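Local coordinates for purine nucleoside phosphorylase (Schistosoma mansoni, PDB 6AWE), which catalyses the reversible phosphorolysis of purine nucleosides such as inosine and guanosine, giving the free purine base and ribose 1-phosphate, at residues 240-245 with 264-269; 35-40 with 114-119; 191-196 with 215-220; 162-167 with 226-231. One frame throughout, in Å; residues are numbered along the deposited sequence.

Interaction 1: 240-245 with 264-269. With C0J (2-fluoro-6-{[2-(pyridin-2-yl)ethyl]amino}benzonitrile), chain J.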
loop_
_atom_site.group_PDB
_atom_site.type_symbol
_atom_site.label_atom_id
_atom_site.label_comp_id
_atom_site.label_asym_id
_atom_site.label_seq_id
_atom_site.Cartn_x
_atom_site.Cartn_y
_atom_site.Cartn_z
ATOM N N VAL A 240 -10.749 20.565 -7.324
ATOM C CA VAL A 240 -10.374 21.730 -6.505
ATOM C C VAL A 240 -10.402 21.311 -5.038
ATOM O O VAL A 240 -11.404 20.764 -4.577
ATOM C CB VAL A 240 -11.343 22.895 -6.712
ATOM C CG1 VAL A 240 -10.919 24.116 -5.865
ATOM C CG2 VAL A 240 -11.449 23.278 -8.219
ATOM N N SER A 241 -9.311 21.548 -4.314
ATOM C CA SER A 241 -9.294 21.319 -2.873
ATOM C C SER A 241 -9.539 22.625 -2.107
ATOM O O SER A 241 -8.961 23.673 -2.447
ATOM C CB SER A 241 -7.938 20.736 -2.422
ATOM O OG SER A 241 -7.671 19.403 -2.860
ATOM N N LEU A 242 -10.351 22.541 -1.020
ATOM C CA LEU A 242 -10.461 23.601 -0.026
ATOM C C LEU A 242 -9.565 23.230 1.158
ATOM O O LEU A 242 -9.641 22.127 1.714
ATOM C CB LEU A 242 -11.922 23.789 0.407
ATOM C CG LEU A 242 -12.211 24.635 1.644
ATOM C CD1 LEU A 242 -11.760 26.005 1.383
ATOM C CD2 LEU A 242 -13.680 24.581 2.024
ATOM N N ILE A 243 -8.683 24.144 1.515
ATOM C CA ILE A 243 -7.677 23.865 2.540
ATOM C C ILE A 243 -8.244 24.090 3.937
ATOM O O ILE A 243 -8.627 25.208 4.287
ATOM C CB ILE A 243 -6.437 24.749 2.298
ATOM C CG1 ILE A 243 -5.858 24.499 0.888
ATOM C CG2 ILE A 243 -5.410 24.510 3.363
ATOM C CD1 ILE A 243 -5.422 23.030 0.622
ATOM N N ALA A 244 -8.232 23.038 4.774
ATOM C CA ALA A 244 -8.755 23.147 6.143
ATOM C C ALA A 244 -7.763 23.806 7.109
ATOM O O ALA A 244 -8.169 24.493 8.048
ATOM C CB ALA A 244 -9.103 21.747 6.659
ATOM N N ASN A 245 -6.465 23.564 6.898
ATOM C CA ASN A 245 -5.393 23.884 7.832
ATOM C C ASN A 245 -4.067 23.706 7.106
ATOM O O ASN A 245 -4.022 23.111 6.025
ATOM C CB ASN A 245 -5.458 22.983 9.053
ATOM C CG ASN A 245 -5.067 21.542 8.739
ATOM O OD1 ASN A 245 -5.626 20.921 7.843
ATOM N ND2 ASN A 245 -4.069 21.020 9.446
ATOM N N ALA A 264 -16.186 23.455 9.828
ATOM C CA ALA A 264 -16.370 24.903 10.030
ATOM C C ALA A 264 -15.748 25.705 8.891
ATOM O O ALA A 264 -16.304 26.749 8.463
ATOM C CB ALA A 264 -15.783 25.323 11.375
ATOM N N VAL A 265 -14.598 25.236 8.379
ATOM C CA VAL A 265 -13.982 25.863 7.209
ATOM C C VAL A 265 -14.867 25.682 5.986
ATOM O O VAL A 265 -15.031 26.613 5.187
ATOM C CB VAL A 265 -12.568 25.299 6.965
ATOM C CG1 VAL A 265 -11.977 25.929 5.693
ATOM C CG2 VAL A 265 -11.731 25.647 8.150
ATOM N N ALA A 266 -15.494 24.506 5.838
ATOM C CA ALA A 266 -16.377 24.310 4.684
ATOM C C ALA A 266 -17.563 25.258 4.735
ATOM O O ALA A 266 -17.976 25.807 3.703
ATOM C CB ALA A 266 -16.873 22.860 4.627
ATOM N N GLU A 267 -18.126 25.479 5.923
ATOM C CA GLU A 267 -19.260 26.394 6.005
ATOM C C GLU A 267 -18.819 27.817 5.636
ATOM O O GLU A 267 -19.595 28.605 5.058
ATOM C CB GLU A 267 -19.882 26.342 7.418
ATOM C CG GLU A 267 -20.989 27.360 7.632
ATOM C CD GLU A 267 -22.023 27.330 6.512
ATOM O OE1 GLU A 267 -22.156 26.276 5.843
ATOM O OE2 GLU A 267 -22.693 28.361 6.289
ATOM N N LYS A 268 -17.607 28.191 6.035
ATOM C CA LYS A 268 -17.119 29.562 5.778
ATOM C C LYS A 268 -16.986 29.848 4.284
ATOM O O LYS A 268 -17.145 31.001 3.838
ATOM C CB LYS A 268 -15.745 29.748 6.452
ATOM C CG LYS A 268 -15.113 31.158 6.311
ATOM C CD LYS A 268 -13.731 31.176 6.990
ATOM C CE LYS A 268 -12.905 32.412 6.613
ATOM N NZ LYS A 268 -11.476 32.292 7.063
ATOM N N ARG A 269 -16.624 28.837 3.501
ATOM C CA ARG A 269 -16.401 29.018 2.055
ATOM C C ARG A 269 -17.499 28.409 1.181
ATOM O O ARG A 269 -17.441 28.567 -0.032
ATOM C CB ARG A 269 -15.038 28.430 1.620
ATOM C CG ARG A 269 -13.818 29.130 2.151
ATOM C CD ARG A 269 -13.664 30.493 1.550
ATOM N NE ARG A 269 -12.391 31.090 1.928
ATOM C CZ ARG A 269 -12.242 32.318 2.390
ATOM N NH1 ARG A 269 -13.282 33.170 2.474
ATOM N NH2 ARG A 269 -11.033 32.748 2.714
HETATM C C12 C0J J . -6.452 15.696 5.657
HETATM C C13 C0J J . -5.708 14.368 5.366
HETATM C C11 C0J J . -3.119 18.985 12.089
HETATM C C10 C0J J . -3.072 18.135 13.096
HETATM C C9 C0J J . -3.028 16.652 12.836
HETATM C C8 C0J J . -3.048 16.222 11.617
HETATM C C7 C0J J . -3.119 17.206 10.455
HETATM C C4 C0J J . -6.009 16.644 6.498
HETATM C C5 C0J J . -4.370 17.326 8.327
HETATM C C6 C0J J . -3.173 16.664 9.024
HETATM C C3 C0J J . -6.851 17.878 6.765
HETATM C C2 C0J J . -8.062 17.995 6.154
HETATM C C1 C0J J . -8.563 16.917 5.217
HETATM N N2 C0J J . -5.165 13.384 5.131
HETATM C C C0J J . -7.801 15.854 5.016
HETATM F F C0J J . -8.271 14.895 4.184
HETATM N N C0J J . -4.755 16.519 7.153
HETATM N N1 C0J J . -3.157 18.504 10.683
#

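Interaction 2: 35-40 with 114-119. With C0J (2-fluoro-6-{[2-(pyridin-2-yl)ethyl]amino}benzonitrile), chain J.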
loop_
_atom_site.group_PDB
_atom_site.type_symbol
_atom_site.label_atom_id
_atom_site.label_comp_id
_atom_site.label_asym_id
_atom_site.label_seq_id
_atom_site.Cartn_x
_atom_site.Cartn_y
_atom_site.Cartn_z
ATOM N N SER A 35 -17.392 17.215 1.534
ATOM C CA SER A 35 -18.246 17.260 2.719
ATOM C C SER A 35 -18.503 18.707 3.113
ATOM O O SER A 35 -17.565 19.518 3.179
ATOM C CB SER A 35 -17.604 16.495 3.878
ATOM O OG SER A 35 -16.383 17.090 4.278
ATOM N N GLY A 36 -19.778 19.031 3.349
ATOM C CA GLY A 36 -20.195 20.388 3.647
ATOM C C GLY A 36 -20.224 21.322 2.452
ATOM O O GLY A 36 -20.534 22.522 2.643
ATOM N N LEU A 37 -19.948 20.812 1.243
ATOM C CA LEU A 37 -19.834 21.609 0.012
ATOM C C LEU A 37 -20.903 21.251 -1.035
ATOM O O LEU A 37 -20.682 21.426 -2.241
ATOM C CB LEU A 37 -18.431 21.449 -0.615
ATOM C CG LEU A 37 -17.259 21.847 0.309
ATOM C CD1 LEU A 37 -15.928 21.606 -0.439
ATOM C CD2 LEU A 37 -17.384 23.318 0.827
ATOM N N GLY A 38 -22.061 20.734 -0.609
ATOM C CA GLY A 38 -23.039 20.216 -1.558
ATOM C C GLY A 38 -24.273 21.087 -1.761
ATOM O O GLY A 38 -25.224 20.645 -2.420
ATOM N N LYS A 39 -24.283 22.310 -1.257
ATOM C CA LYS A 39 -25.468 23.180 -1.384
ATOM C C LYS A 39 -25.892 23.387 -2.852
ATOM O O LYS A 39 -27.086 23.527 -3.133
ATOM C CB LYS A 39 -25.205 24.526 -0.706
ATOM N N LEU A 40 -24.946 23.400 -3.800
ATOM C CA LEU A 40 -25.321 23.583 -5.207
ATOM C C LEU A 40 -26.318 22.533 -5.663
ATOM O O LEU A 40 -27.222 22.825 -6.454
ATOM C CB LEU A 40 -24.090 23.538 -6.106
ATOM C CG LEU A 40 -24.357 23.743 -7.607
ATOM C CD1 LEU A 40 -25.058 25.050 -7.925
ATOM C CD2 LEU A 40 -23.059 23.673 -8.349
ATOM N N LEU A 114 -16.605 17.561 -12.582
ATOM C CA LEU A 114 -16.138 18.578 -11.633
ATOM C C LEU A 114 -16.169 18.023 -10.217
ATOM O O LEU A 114 -17.189 17.482 -9.799
ATOM C CB LEU A 114 -17.015 19.859 -11.741
ATOM C CG LEU A 114 -17.273 20.431 -13.151
ATOM C CD1 LEU A 114 -18.261 21.628 -13.011
ATOM C CD2 LEU A 114 -16.028 20.860 -13.901
ATOM N N ILE A 115 -15.045 18.162 -9.469
ATOM C CA ILE A 115 -14.873 17.545 -8.148
ATOM C C ILE A 115 -14.310 18.544 -7.133
ATOM O O ILE A 115 -13.375 19.283 -7.438
ATOM C CB ILE A 115 -13.921 16.331 -8.216
ATOM C CG1 ILE A 115 -14.306 15.378 -9.337
ATOM C CG2 ILE A 115 -13.926 15.570 -6.859
ATOM C CD1 ILE A 115 -13.280 14.275 -9.534
ATOM N N THR A 116 -14.881 18.569 -5.923
ATOM C CA THR A 116 -14.279 19.318 -4.822
ATOM C C THR A 116 -13.987 18.365 -3.660
ATOM O O THR A 116 -14.624 17.306 -3.499
ATOM C CB THR A 116 -15.180 20.502 -4.368
ATOM O OG1 THR A 116 -16.426 19.988 -3.868
ATOM C CG2 THR A 116 -15.475 21.452 -5.544
ATOM N N ASN A 117 -13.022 18.775 -2.820
ATOM C CA ASN A 117 -12.700 18.042 -1.613
ATOM C C ASN A 117 -12.162 18.997 -0.559
ATOM O O ASN A 117 -11.862 20.166 -0.848
ATOM C CB ASN A 117 -11.693 16.903 -1.894
ATOM C CG ASN A 117 -10.360 17.390 -2.397
ATOM O OD1 ASN A 117 -9.652 18.101 -1.715
ATOM N ND2 ASN A 117 -9.961 16.917 -3.566
ATOM N N LEU A 118 -12.101 18.497 0.675
ATOM C CA LEU A 118 -11.371 19.135 1.767
ATOM C C LEU A 118 -10.023 18.453 1.956
ATOM O O LEU A 118 -9.938 17.216 1.921
ATOM C CB LEU A 118 -12.175 19.068 3.061
ATOM C CG LEU A 118 -13.304 20.094 3.399
ATOM C CD1 LEU A 118 -12.661 21.399 3.873
ATOM C CD2 LEU A 118 -14.181 20.373 2.249
ATOM N N ALA A 119 -8.978 19.250 2.215
ATOM C CA ALA A 119 -7.618 18.733 2.254
ATOM C C ALA A 119 -6.764 19.490 3.260
ATOM O O ALA A 119 -7.054 20.644 3.616
ATOM C CB ALA A 119 -6.940 18.796 0.873
HETATM C C12 C0J J . -6.452 15.696 5.657
HETATM C C13 C0J J . -5.708 14.368 5.366
HETATM C C11 C0J J . -3.119 18.985 12.089
HETATM C C10 C0J J . -3.072 18.135 13.096
HETATM C C9 C0J J . -3.028 16.652 12.836
HETATM C C8 C0J J . -3.048 16.222 11.617
HETATM C C7 C0J J . -3.119 17.206 10.455
HETATM C C4 C0J J . -6.009 16.644 6.498
HETATM C C5 C0J J . -4.370 17.326 8.327
HETATM C C6 C0J J . -3.173 16.664 9.024
HETATM C C3 C0J J . -6.851 17.878 6.765
HETATM C C2 C0J J . -8.062 17.995 6.154
HETATM C C1 C0J J . -8.563 16.917 5.217
HETATM N N2 C0J J . -5.165 13.384 5.131
HETATM C C C0J J . -7.801 15.854 5.016
HETATM F F C0J J . -8.271 14.895 4.184
HETATM N N C0J J . -4.755 16.519 7.153
HETATM N N1 C0J J . -3.157 18.504 10.683
#

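Interaction 3: 191-196 with 215-220. With C0J (2-fluoro-6-{[2-(pyridin-2-yl)ethyl]amino}benzonitrile), chain J.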
loop_
_atom_site.group_PDB
_atom_site.type_symbol
_atom_site.label_atom_id
_atom_site.label_comp_id
_atom_site.label_asym_id
_atom_site.label_seq_id
_atom_site.Cartn_x
_atom_site.Cartn_y
_atom_site.Cartn_z
ATOM N N GLU A 191 -2.294 26.655 -7.322
ATOM C CA GLU A 191 -2.288 25.341 -7.987
ATOM C C GLU A 191 -1.334 24.400 -7.255
ATOM O O GLU A 191 -0.420 24.853 -6.570
ATOM C CB GLU A 191 -1.878 25.442 -9.453
ATOM C CG GLU A 191 -0.437 25.821 -9.684
ATOM C CD GLU A 191 -0.148 26.056 -11.157
ATOM O OE1 GLU A 191 -1.140 26.288 -11.907
ATOM O OE2 GLU A 191 1.055 26.001 -11.555
ATOM N N GLY A 192 -1.538 23.087 -7.366
ATOM C CA GLY A 192 -0.616 22.196 -6.670
ATOM C C GLY A 192 -0.857 20.717 -6.928
ATOM O O GLY A 192 -1.789 20.324 -7.630
ATOM N N VAL A 193 0.038 19.904 -6.322
ATOM C CA VAL A 193 0.056 18.422 -6.392
ATOM C C VAL A 193 -0.630 17.848 -5.163
ATOM O O VAL A 193 -0.232 18.175 -4.028
ATOM C CB VAL A 193 1.507 17.904 -6.456
ATOM C CG1 VAL A 193 1.581 16.373 -6.409
ATOM C CG2 VAL A 193 2.216 18.413 -7.728
ATOM N N TYR A 194 -1.576 16.916 -5.393
ATOM C CA TYR A 194 -2.402 16.284 -4.359
ATOM C C TYR A 194 -1.857 14.911 -3.997
ATOM O O TYR A 194 -1.750 14.045 -4.862
ATOM C CB TYR A 194 -3.835 16.140 -4.880
ATOM C CG TYR A 194 -4.886 15.517 -3.978
ATOM C CD1 TYR A 194 -5.738 16.319 -3.188
ATOM C CD2 TYR A 194 -5.055 14.142 -3.925
ATOM C CE1 TYR A 194 -6.730 15.773 -2.405
ATOM C CE2 TYR A 194 -6.068 13.574 -3.101
ATOM C CZ TYR A 194 -6.886 14.390 -2.364
ATOM O OH TYR A 194 -7.882 13.882 -1.575
ATOM N N ALA A 195 -1.549 14.714 -2.706
ATOM C CA ALA A 195 -1.188 13.375 -2.202
ATOM C C ALA A 195 -2.423 12.668 -1.691
ATOM O O ALA A 195 -3.127 13.209 -0.836
ATOM C CB ALA A 195 -0.171 13.468 -1.061
ATOM N N PHE A 196 -2.620 11.408 -2.136
ATOM C CA PHE A 196 -3.748 10.565 -1.713
ATOM C C PHE A 196 -3.265 9.739 -0.505
ATOM O O PHE A 196 -2.482 8.798 -0.669
ATOM C CB PHE A 196 -4.196 9.663 -2.871
ATOM C CG PHE A 196 -5.387 8.733 -2.575
ATOM C CD1 PHE A 196 -6.308 8.980 -1.533
ATOM C CD2 PHE A 196 -5.599 7.613 -3.370
ATOM C CE1 PHE A 196 -7.343 8.108 -1.300
ATOM C CE2 PHE A 196 -6.648 6.723 -3.162
ATOM C CZ PHE A 196 -7.532 6.975 -2.089
ATOM N N GLY A 215 7.596 16.698 -2.523
ATOM C CA GLY A 215 6.977 17.574 -3.499
ATOM C C GLY A 215 5.462 17.668 -3.482
ATOM O O GLY A 215 4.876 18.118 -4.474
ATOM N N CYS A 216 4.802 17.284 -2.401
ATOM C CA CYS A 216 3.347 17.400 -2.318
ATOM C C CYS A 216 2.955 18.760 -1.787
ATOM O O CYS A 216 3.620 19.313 -0.906
ATOM C CB CYS A 216 2.770 16.334 -1.419
ATOM S SG CYS A 216 3.249 14.671 -1.867
ATOM N N ASP A 217 1.860 19.301 -2.329
ATOM C CA ASP A 217 1.342 20.575 -1.860
ATOM C C ASP A 217 0.143 20.439 -0.936
ATOM O O ASP A 217 -0.051 21.311 -0.076
ATOM C CB ASP A 217 0.922 21.438 -3.045
ATOM C CG ASP A 217 2.127 21.801 -3.957
ATOM O OD1 ASP A 217 2.996 22.525 -3.444
ATOM O OD2 ASP A 217 2.218 21.349 -5.133
ATOM N N VAL A 218 -0.710 19.440 -1.138
ATOM C CA VAL A 218 -1.888 19.210 -0.288
ATOM C C VAL A 218 -2.032 17.703 -0.089
ATOM O O VAL A 218 -1.465 16.902 -0.836
ATOM C CB VAL A 218 -3.195 19.809 -0.885
ATOM C CG1 VAL A 218 -3.004 21.246 -1.319
ATOM C CG2 VAL A 218 -3.677 19.037 -2.096
ATOM N N VAL A 219 -2.804 17.309 0.938
ATOM C CA VAL A 219 -3.059 15.879 1.245
ATOM C C VAL A 219 -4.541 15.668 1.572
ATOM O O VAL A 219 -5.167 16.445 2.310
ATOM C CB VAL A 219 -2.156 15.371 2.403
ATOM C CG1 VAL A 219 -2.357 16.206 3.669
ATOM C CG2 VAL A 219 -2.429 13.893 2.707
ATOM N N GLY A 220 -5.127 14.601 1.005
ATOM C CA GLY A 220 -6.497 14.244 1.324
ATOM C C GLY A 220 -6.776 12.767 1.119
ATOM O O GLY A 220 -5.896 12.024 0.666
HETATM C C12 C0J J . -6.452 15.696 5.657
HETATM C C13 C0J J . -5.708 14.368 5.366
HETATM C C11 C0J J . -3.119 18.985 12.089
HETATM C C10 C0J J . -3.072 18.135 13.096
HETATM C C9 C0J J . -3.028 16.652 12.836
HETATM C C8 C0J J . -3.048 16.222 11.617
HETATM C C7 C0J J . -3.119 17.206 10.455
HETATM C C4 C0J J . -6.009 16.644 6.498
HETATM C C5 C0J J . -4.370 17.326 8.327
HETATM C C6 C0J J . -3.173 16.664 9.024
HETATM C C3 C0J J . -6.851 17.878 6.765
HETATM C C2 C0J J . -8.062 17.995 6.154
HETATM C C1 C0J J . -8.563 16.917 5.217
HETATM N N2 C0J J . -5.165 13.384 5.131
HETATM C C C0J J . -7.801 15.854 5.016
HETATM F F C0J J . -8.271 14.895 4.184
HETATM N N C0J J . -4.755 16.519 7.153
HETATM N N1 C0J J . -3.157 18.504 10.683
#

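Interaction 4: 162-167 with 226-231. With C0J (2-fluoro-6-{[2-(pyridin-2-yl)ethyl]amino}benzonitrile), chain B.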
loop_
_atom_site.group_PDB
_atom_site.type_symbol
_atom_site.label_atom_id
_atom_site.label_comp_id
_atom_site.label_asym_id
_atom_site.label_seq_id
_atom_site.Cartn_x
_atom_site.Cartn_y
_atom_site.Cartn_z
ATOM N N PRO A 162 -3.547 2.902 -18.587
ATOM C CA PRO A 162 -3.773 4.328 -18.872
ATOM C C PRO A 162 -2.565 5.202 -18.527
ATOM O O PRO A 162 -1.823 4.922 -17.591
ATOM C CB PRO A 162 -4.981 4.690 -17.993
ATOM C CG PRO A 162 -5.571 3.358 -17.557
ATOM C CD PRO A 162 -4.467 2.378 -17.540
ATOM N N ASP A 163 -2.410 6.274 -19.302
ATOM C CA ASP A 163 -1.487 7.388 -19.094
ATOM C C ASP A 163 -2.265 8.505 -18.401
ATOM O O ASP A 163 -3.282 8.963 -18.937
ATOM C CB ASP A 163 -0.967 7.859 -20.475
ATOM C CG ASP A 163 -0.035 9.071 -20.418
ATOM O OD1 ASP A 163 0.272 9.499 -19.324
ATOM O OD2 ASP A 163 0.422 9.564 -21.491
ATOM N N LEU A 164 -1.787 8.933 -17.219
ATOM C CA LEU A 164 -2.447 9.958 -16.394
ATOM C C LEU A 164 -1.805 11.351 -16.559
ATOM O O LEU A 164 -2.151 12.279 -15.794
ATOM C CB LEU A 164 -2.425 9.552 -14.916
ATOM C CG LEU A 164 -3.006 8.181 -14.550
ATOM C CD1 LEU A 164 -2.780 7.917 -13.078
ATOM C CD2 LEU A 164 -4.497 7.994 -14.905
ATOM N N SER A 165 -0.910 11.528 -17.562
ATOM C CA SER A 165 -0.196 12.790 -17.766
ATOM C C SER A 165 -1.146 13.966 -17.892
ATOM O O SER A 165 -0.823 15.082 -17.457
ATOM C CB SER A 165 0.655 12.729 -19.038
ATOM O OG SER A 165 1.646 11.757 -18.903
ATOM N N ASN A 166 -2.276 13.752 -18.572
ATOM C CA ASN A 166 -3.227 14.818 -18.816
ATOM C C ASN A 166 -4.575 14.577 -18.108
ATOM O O ASN A 166 -5.619 15.061 -18.573
ATOM C CB ASN A 166 -3.376 14.989 -20.314
ATOM C CG ASN A 166 -2.035 15.425 -20.967
ATOM O OD1 ASN A 166 -1.552 14.811 -21.929
ATOM N ND2 ASN A 166 -1.409 16.460 -20.395
ATOM N N ALA A 167 -4.554 13.890 -16.960
ATOM C CA ALA A 167 -5.788 13.616 -16.197
ATOM C C ALA A 167 -6.489 14.876 -15.718
ATOM O O ALA A 167 -7.728 14.904 -15.696
ATOM C CB ALA A 167 -5.492 12.743 -15.006
ATOM N N GLU A 226 -11.665 8.426 -8.297
ATOM C CA GLU A 226 -12.625 8.892 -9.314
ATOM C C GLU A 226 -11.920 9.483 -10.535
ATOM O O GLU A 226 -12.388 9.314 -11.673
ATOM C CB GLU A 226 -13.565 9.958 -8.712
ATOM C CG GLU A 226 -14.482 9.487 -7.660
ATOM C CD GLU A 226 -13.937 9.722 -6.262
ATOM O OE1 GLU A 226 -12.794 9.358 -6.020
ATOM O OE2 GLU A 226 -14.652 10.274 -5.385
ATOM N N VAL A 227 -10.870 10.284 -10.314
ATOM C CA VAL A 227 -10.090 10.836 -11.434
ATOM C C VAL A 227 -9.577 9.729 -12.350
ATOM O O VAL A 227 -9.583 9.873 -13.590
ATOM C CB VAL A 227 -8.918 11.697 -10.897
ATOM C CG1 VAL A 227 -7.977 12.130 -12.042
ATOM C CG2 VAL A 227 -9.458 12.931 -10.159
ATOM N N ILE A 228 -9.046 8.639 -11.767
ATOM C CA ILE A 228 -8.461 7.563 -12.571
ATOM C C ILE A 228 -9.541 6.863 -13.385
ATOM O O ILE A 228 -9.311 6.522 -14.555
ATOM C CB ILE A 228 -7.665 6.593 -11.677
ATOM C CG1 ILE A 228 -6.394 7.320 -11.225
ATOM C CG2 ILE A 228 -7.329 5.268 -12.424
ATOM C CD1 ILE A 228 -5.547 6.580 -10.186
ATOM N N ILE A 229 -10.699 6.561 -12.771
ATOM C CA ILE A 229 -11.801 5.942 -13.534
ATOM C C ILE A 229 -12.280 6.876 -14.658
ATOM O O ILE A 229 -12.525 6.433 -15.797
ATOM C CB ILE A 229 -12.973 5.516 -12.594
ATOM C CG1 ILE A 229 -12.484 4.462 -11.565
ATOM C CG2 ILE A 229 -14.170 4.926 -13.450
ATOM C CD1 ILE A 229 -11.891 3.146 -12.196
ATOM N N ALA A 230 -12.429 8.177 -14.373
ATOM C CA ALA A 230 -12.796 9.137 -15.427
ATOM C C ALA A 230 -11.773 9.188 -16.570
ATOM O O ALA A 230 -12.136 9.122 -17.762
ATOM C CB ALA A 230 -12.970 10.533 -14.817
ATOM N N CYS A 231 -10.471 9.309 -16.239
ATOM C CA CYS A 231 -9.425 9.377 -17.280
ATOM C C CYS A 231 -9.394 8.118 -18.135
ATOM O O CYS A 231 -9.232 8.178 -19.373
ATOM C CB CYS A 231 -8.075 9.612 -16.603
ATOM S SG CYS A 231 -6.669 9.881 -17.721
HETATM C C12 C0J B . 6.235 1.894 -16.659
HETATM C C13 C0J B . 5.649 1.999 -15.229
HETATM C C11 C0J B . 5.664 9.069 -20.050
HETATM C C10 C0J B . 4.434 9.539 -19.980
HETATM C C9 C0J B . 3.515 9.097 -18.871
HETATM C C8 C0J B . 3.940 8.244 -17.997
HETATM C C7 C0J B . 5.357 7.689 -18.091
HETATM C C4 C0J B . 6.543 2.948 -17.431
HETATM C C5 C0J B . 6.392 5.460 -17.831
HETATM C C6 C0J B . 5.821 6.657 -17.059
HETATM C C3 C0J B . 7.046 2.732 -18.847
HETATM C C2 C0J B . 7.161 1.462 -19.320
HETATM C C1 C0J B . 6.799 0.276 -18.450
HETATM N N2 C0J B . 5.224 2.059 -14.163
HETATM C C C0J B . 6.358 0.507 -17.224
HETATM F F C0J B . 6.028 -0.564 -16.466
HETATM N N C0J B . 6.408 4.277 -16.949
HETATM N N1 C0J B . 6.162 8.076 -19.060
#

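Interaction 1: 240-245 with 264-269
Leu242 spreads its two methyl branches over the inner side of helix 259-283, which here packs against strand 236-246 of the central mixed sheet in the alpha/beta fold of the phosphorylase superfamily. With CG anti to the backbone N (chi1 167°), the fork straddles one helical turn: CD2 sits 3.8 Å from CA of Ala266, while CD1 reaches the aliphatic CG of Arg269, the two side chains crossing at about a right angle. The small Ala266 suits this place because its short side chain lets the leucine come up to the helix backbone. Val265, branched at CB, sends one methyl to each of two successive carbonyls of the strand, CG1 lying 3.7 Å from O of Ile243 and CG2 as far from O of Ala244. Arg269 lends only its carbon chain to the packing; bent at chi2, it carries its guanidinium away, and NE bonds to the backbone O of Gly129. At the far end the strand enters the ligand pocket, where Ala244 CB lies 3.9 Å from C2 of the fluorobenzonitrile ring. There Asn245 ND2, also bonded to OD2 of Asp250, makes a weak, bent hydrogen bond (2.9 Å, 129°) to the ligand's pyridine N1.

Interaction 2: 35-40 with 114-119
Leu37 and Leu118 make the apolar heart of this contact, in which the loop after strand 29-31 folds over strand 112-121 of the central sheet. Their methyls CD1 of Leu37 and CD2 of Leu118 lie only 3.4 Å apart, tighter than usual van der Waals contact. Leu37 gets there with CG anti to its carbonyl carbon (chi1 -58°), which sends the fork toward the strand, and Leu242 of the neighbouring strand packs against both leucines. Mixed contacts flank this pair. CD1 of Leu37 also rests 3.8 Å from OG1 of Thr116, and CD2 of Leu118 lies 3.6 Å from the backbone O of Ser35. The polar bonding runs to residues just outside: the same Thr116 OG1 accepts from the backbone N of Gly34 and is bonded to the hydroxyl of the modified residue at position 33. Threonine suits the place by joining a small, partly apolar side chain to a hydroxyl. Further along the strand, the bound ligand packs on the backbone, its C2 being 3.5 Å from C of Ala119. Between the two segments themselves the grip is therefore one of shape, with leucine methyls fixing the loop on the sheet while hydrogen bonds at its start anchor the chain.

Interaction 3: 191-196 with 215-220
Asp217 takes over with its side chain where the backbone pairing of two parallel strands gives out: OD2 accepts from N of Val193 at 2.9 Å and 167°, through its anti lone pair. With CG anti to the carbonyl carbon (chi1 -63°), the carboxylate lies against Gly192, whose lack of a side chain suits the approach of OD2 to 3.3 Å from its CA. The other oxygen, OD1, is held by Asn123. The carbonyl of Val193 is doubly gripped, by N of Asp217 at 2.9 Å in the carbonyl plane and by N of Val218 at 3.2 Å, tilted from it. Regular parallel pairing follows, N of Ala195 bonding to O of Val218 and N of Gly220 to O of Ala195. On one face the Tyr194 ring crosses Val218 at about a right angle, CD1 being 3.6 Å from CG2. The phenol continues alongside Gly220, with no side chain in the way; OH lies 3.1 Å from C of Gly220 and is bonded to N of Ser222. On the other face the small Ala195 CB meets SG of Cys216 at 3.7 Å. Gly220 CA also lies 3.4 Å from the ligand's fluorine. Strand 189-196, helix 205-213 and strand 218-220 thus form a beta-alpha-beta unit, whose second strand lines the ligand pocket.

Interaction 4: 162-167 with 226-231
Cys231 points its thiol from helix 224-232 into the loop before helix 170-182, where a type I beta turn from Leu164 to Ala167 packs on the helix. SG, anti to the backbone N (chi1 -175°), meets three loop groups: it lies 3.7 Å from the backbone O of Asp163, 4.0 Å from CD2 of Leu164 and 4.1 Å from CB of Ala167. A cysteine suits this site, being slim enough to fit against the turn yet apolar enough to pack on methyls. Leu164 slants across Ile228 one turn back on the helix, its CD1 meeting CG1 at 4.1 Å. Ala167 faces the helix directly and sets its CB against CG1 of Val227, the small methyl letting the turn come close. The loop also belongs to the subunit interface: Leu164 packs on Thr201 of the third subunit, Asp163 OD2 accepts from the backbone N of Ile257 of that subunit, and a nearby ligand is bonded to its Glu203 and Asn197. Asp163 OD1 stiffens this edge in an Asx turn, taking N of Ser165 from above the carboxylate plane and the hydroxyl of Ser165 on its syn lone pair. Ser165 OG also lies 3.3 Å from C9 of the ligand's pyridine ring.

Interactions 1, 2 and 3 all reach the same mixed sheet and the same bound ligand, whereas interaction 4 borders a different ligand copy, at the interface with the third subunit. Interactions 1 and 2 are layers packed on neighbouring strands, 236-246 and 112-121, and are joined by a probable hydrogen bond from Leu242 N to Asn117 O. Interaction 3 lies within the sheet itself, so backbone hydrogen bonds dominate it, while the other three rest on apolar side chains between their segments. Interactions 2, 3 and 4 are buried; interaction 1 is only partly so, its helix being exposed outside. Ile115 packing on Val227 connects interactions 2 and 4.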